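Maltose/maltodextrin-binding protein (Thermus thermophilus, PDB 2GH9) binds maltotriose and belongs to the periplasmic maltose-binding proteins, which probably deliver maltodextrins to an ABC transporter for uptake. Local coordinates at residues Y151-P156 / D201-Y206. Residues are numbered along the deposited sequence; the frame is centred on the assembly and turned at random.
Sequences YNIGDP and DLRFKY. With GLC (alpha-D-glucopyranose), chain B; GLC (alpha-D-glucopyranose), chain C.
The Y151 ring meets L202 obliquely, CD1 of L202 lying 3.5 Å from Y151 OH, while the CA of I153, 3.6 Å above the ring plane, covers one face toward the rim. A chi1 of 84°, with CG between the backbone N and the carbonyl carbon, directs the hydroxyl end at L202; that hydroxyl is hydrogen-bonded to N159. Over one face of the R203 guanidinium lies CD1 of I153, and I153 CG2 reaches R203 NH2 at 3.5 Å. The bend at chi3 of R203 (-74°) turns the guanidinium back to this apolar side chain, and hydrogen bonds to the carbonyl oxygens of I356 (from NH1) and V209 (from NE) fix its plane. Contact across the segments is van der Waals packing, 177 Å² in all. At the other end of the loop, D155 takes one sugar hydroxyl on each carboxylate oxygen: OD1 from O6 of GLC (chain B) and OD2 from O6 of GLC (chain C), both at 2.7 Å. OD1 also caps helix 156-166 through a weak bond from F158 N. With an alanine here, both O6 hydroxyls would probably lose this acceptor and the helix start its side-chain cap. The loop, with its type I turn N152-D155, joins strand 149-150 to that helix, its binding end lining the maltotriose pocket of a periplasmic binding protein fold.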
loop_
_atom_site.group_PDB
_atom_site.type_symbol
_atom_site.label_atom_id
_atom_site.label_comp_id
_atom_site.label_asym_id
_atom_site.label_seq_id
_atom_site.Cartn_x
_atom_site.Cartn_y
_atom_site.Cartn_z
ATOM N N TYR A 151 -8.930 -8.738 9.042
ATOM C CA TYR A 151 -8.264 -7.978 7.972
ATOM C C TYR A 151 -9.151 -7.919 6.729
ATOM O O TYR A 151 -10.149 -8.643 6.633
ATOM C CB TYR A 151 -6.860 -8.562 7.648
ATOM C CG TYR A 151 -6.831 -9.728 6.678
ATOM C CD1 TYR A 151 -7.378 -10.957 7.028
ATOM C CD2 TYR A 151 -6.218 -9.618 5.425
ATOM C CE1 TYR A 151 -7.364 -12.021 6.162
ATOM C CE2 TYR A 151 -6.196 -10.694 4.534
ATOM C CZ TYR A 151 -6.776 -11.901 4.929
ATOM O OH TYR A 151 -6.780 -12.993 4.120
ATOM N N ASN A 152 -8.769 -7.065 5.781
ATOM C CA ASN A 152 -9.475 -6.937 4.509
ATOM C C ASN A 152 -9.268 -8.171 3.626
ATOM O O ASN A 152 -8.529 -8.149 2.657
ATOM C CB ASN A 152 -9.041 -5.639 3.802
ATOM C CG ASN A 152 -9.943 -5.257 2.665
ATOM O OD1 ASN A 152 -10.960 -5.914 2.387
ATOM N ND2 ASN A 152 -9.582 -4.159 1.984
ATOM N N ILE A 153 -9.994 -9.240 3.961
ATOM C CA ILE A 153 -9.780 -10.566 3.399
ATOM C C ILE A 153 -9.978 -10.691 1.891
ATOM O O ILE A 153 -9.342 -11.520 1.240
ATOM C CB ILE A 153 -10.658 -11.614 4.194
ATOM C CG1 ILE A 153 -10.367 -13.051 3.774
ATOM C CG2 ILE A 153 -12.147 -11.304 4.076
ATOM C CD1 ILE A 153 -10.820 -14.066 4.829
ATOM N N GLY A 154 -10.868 -9.882 1.328
ATOM C CA GLY A 154 -11.115 -9.928 -0.089
ATOM C C GLY A 154 -10.106 -9.193 -0.940
ATOM O O GLY A 154 -10.099 -9.365 -2.134
ATOM N N ASP A 155 -9.241 -8.386 -0.322
ATOM C CA ASP A 155 -8.311 -7.518 -1.060
ATOM C C ASP A 155 -7.019 -8.231 -1.560
ATOM O O ASP A 155 -6.286 -8.816 -0.778
ATOM C CB ASP A 155 -7.987 -6.320 -0.163
ATOM C CG ASP A 155 -7.319 -5.168 -0.906
ATOM O OD1 ASP A 155 -6.247 -5.397 -1.472
ATOM O OD2 ASP A 155 -7.843 -4.025 -0.877
ATOM N N PRO A 156 -6.729 -8.167 -2.864
ATOM C CA PRO A 156 -5.549 -8.880 -3.422
ATOM C C PRO A 156 -4.159 -8.385 -2.927
ATOM O O PRO A 156 -3.265 -9.196 -2.599
ATOM C CB PRO A 156 -5.699 -8.681 -4.942
ATOM C CG PRO A 156 -6.609 -7.545 -5.115
ATOM C CD PRO A 156 -7.474 -7.424 -3.900
ATOM N N ASP A 201 -9.475 -21.045 4.433
ATOM C CA ASP A 201 -9.341 -21.660 5.747
ATOM C C ASP A 201 -9.411 -20.640 6.855
ATOM O O ASP A 201 -9.836 -20.969 7.951
ATOM C CB ASP A 201 -8.028 -22.457 5.876
ATOM C CG ASP A 201 -7.987 -23.704 5.002
ATOM O OD1 ASP A 201 -9.027 -24.110 4.437
ATOM O OD2 ASP A 201 -6.886 -24.292 4.876
ATOM N N LEU A 202 -8.957 -19.412 6.587
ATOM C CA LEU A 202 -9.034 -18.322 7.564
ATOM C C LEU A 202 -10.497 -18.077 7.975
ATOM O O LEU A 202 -10.771 -17.586 9.058
ATOM C CB LEU A 202 -8.389 -17.020 7.006
ATOM C CG LEU A 202 -6.844 -16.950 6.952
ATOM C CD1 LEU A 202 -6.331 -15.655 6.312
ATOM C CD2 LEU A 202 -6.243 -17.085 8.341
ATOM N N ARG A 203 -11.425 -18.411 7.090
ATOM C CA ARG A 203 -12.847 -18.294 7.415
ATOM C C ARG A 203 -13.433 -19.642 7.828
ATOM O O ARG A 203 -13.964 -19.758 8.901
ATOM C CB ARG A 203 -13.622 -17.730 6.236
ATOM C CG ARG A 203 -15.122 -17.543 6.486
ATOM C CD ARG A 203 -15.732 -16.743 5.348
ATOM N NE ARG A 203 -15.350 -15.331 5.448
ATOM C CZ ARG A 203 -15.454 -14.432 4.471
ATOM N NH1 ARG A 203 -15.925 -14.773 3.284
ATOM N NH2 ARG A 203 -15.073 -13.180 4.685
ATOM N N PHE A 204 -13.307 -20.653 6.979
ATOM C CA PHE A 204 -14.097 -21.883 7.145
ATOM C C PHE A 204 -13.472 -22.973 8.025
ATOM O O PHE A 204 -14.165 -23.926 8.432
ATOM C CB PHE A 204 -14.415 -22.462 5.777
ATOM C CG PHE A 204 -15.141 -21.512 4.875
ATOM C CD1 PHE A 204 -16.345 -20.933 5.280
ATOM C CD2 PHE A 204 -14.623 -21.179 3.622
ATOM C CE1 PHE A 204 -17.024 -20.043 4.438
ATOM C CE2 PHE A 204 -15.291 -20.290 2.788
ATOM C CZ PHE A 204 -16.494 -19.728 3.198
ATOM N N LYS A 205 -12.170 -22.878 8.280
ATOM C CA LYS A 205 -11.497 -23.869 9.111
ATOM C C LYS A 205 -11.108 -23.247 10.425
ATOM O O LYS A 205 -11.441 -23.765 11.487
ATOM C CB LYS A 205 -10.244 -24.427 8.439
ATOM C CG LYS A 205 -9.536 -25.469 9.310
ATOM C CD LYS A 205 -8.168 -25.845 8.806
ATOM C CE LYS A 205 -8.216 -26.537 7.460
ATOM N NZ LYS A 205 -6.883 -27.192 7.191
ATOM N N TYR A 206 -10.358 -22.148 10.348
ATOM C CA TYR A 206 -9.824 -21.513 11.537
ATOM C C TYR A 206 -10.825 -20.560 12.170
ATOM O O TYR A 206 -10.657 -20.186 13.321
ATOM C CB TYR A 206 -8.490 -20.788 11.236
ATOM C CG TYR A 206 -7.460 -21.631 10.496
ATOM C CD1 TYR A 206 -6.928 -22.795 11.066
ATOM C CD2 TYR A 206 -7.005 -21.256 9.239
ATOM C CE1 TYR A 206 -5.963 -23.556 10.397
ATOM C CE2 TYR A 206 -6.062 -22.017 8.554
ATOM C CZ TYR A 206 -5.545 -23.161 9.137
ATOM O OH TYR A 206 -4.640 -23.898 8.428
HETATM C C1 GLC B . -2.944 -1.352 -3.817
HETATM C C2 GLC B . -2.548 -0.695 -5.126
HETATM C C3 GLC B . -3.784 -0.299 -5.916
HETATM C C4 GLC B . -4.689 -1.514 -6.076
HETATM C C5 GLC B . -5.032 -2.168 -4.729
HETATM C C6 GLC B . -5.834 -3.471 -4.867
HETATM O O2 GLC B . -1.726 0.461 -4.877
HETATM O O3 GLC B . -3.404 0.203 -7.193
HETATM O O4 GLC B . -5.872 -1.089 -6.750
HETATM O O5 GLC B . -3.823 -2.476 -4.030
HETATM O O6 GLC B . -6.496 -3.747 -3.627
HETATM C C1 GLC C . -3.400 0.956 0.948
HETATM C C2 GLC C . -2.102 1.080 0.171
HETATM C C3 GLC C . -2.392 0.916 -1.338
HETATM C C4 GLC C . -3.187 -0.340 -1.659
HETATM C C5 GLC C . -4.422 -0.424 -0.767
HETATM C C6 GLC C . -5.147 -1.762 -0.960
HETATM O O2 GLC C . -1.526 2.369 0.395
HETATM O O3 GLC C . -1.184 0.931 -2.068
HETATM O O4 GLC C . -3.574 -0.333 -3.048
HETATM O O5 GLC C . -4.056 -0.277 0.625
HETATM O O6 GLC C . -6.544 -1.664 -0.670
#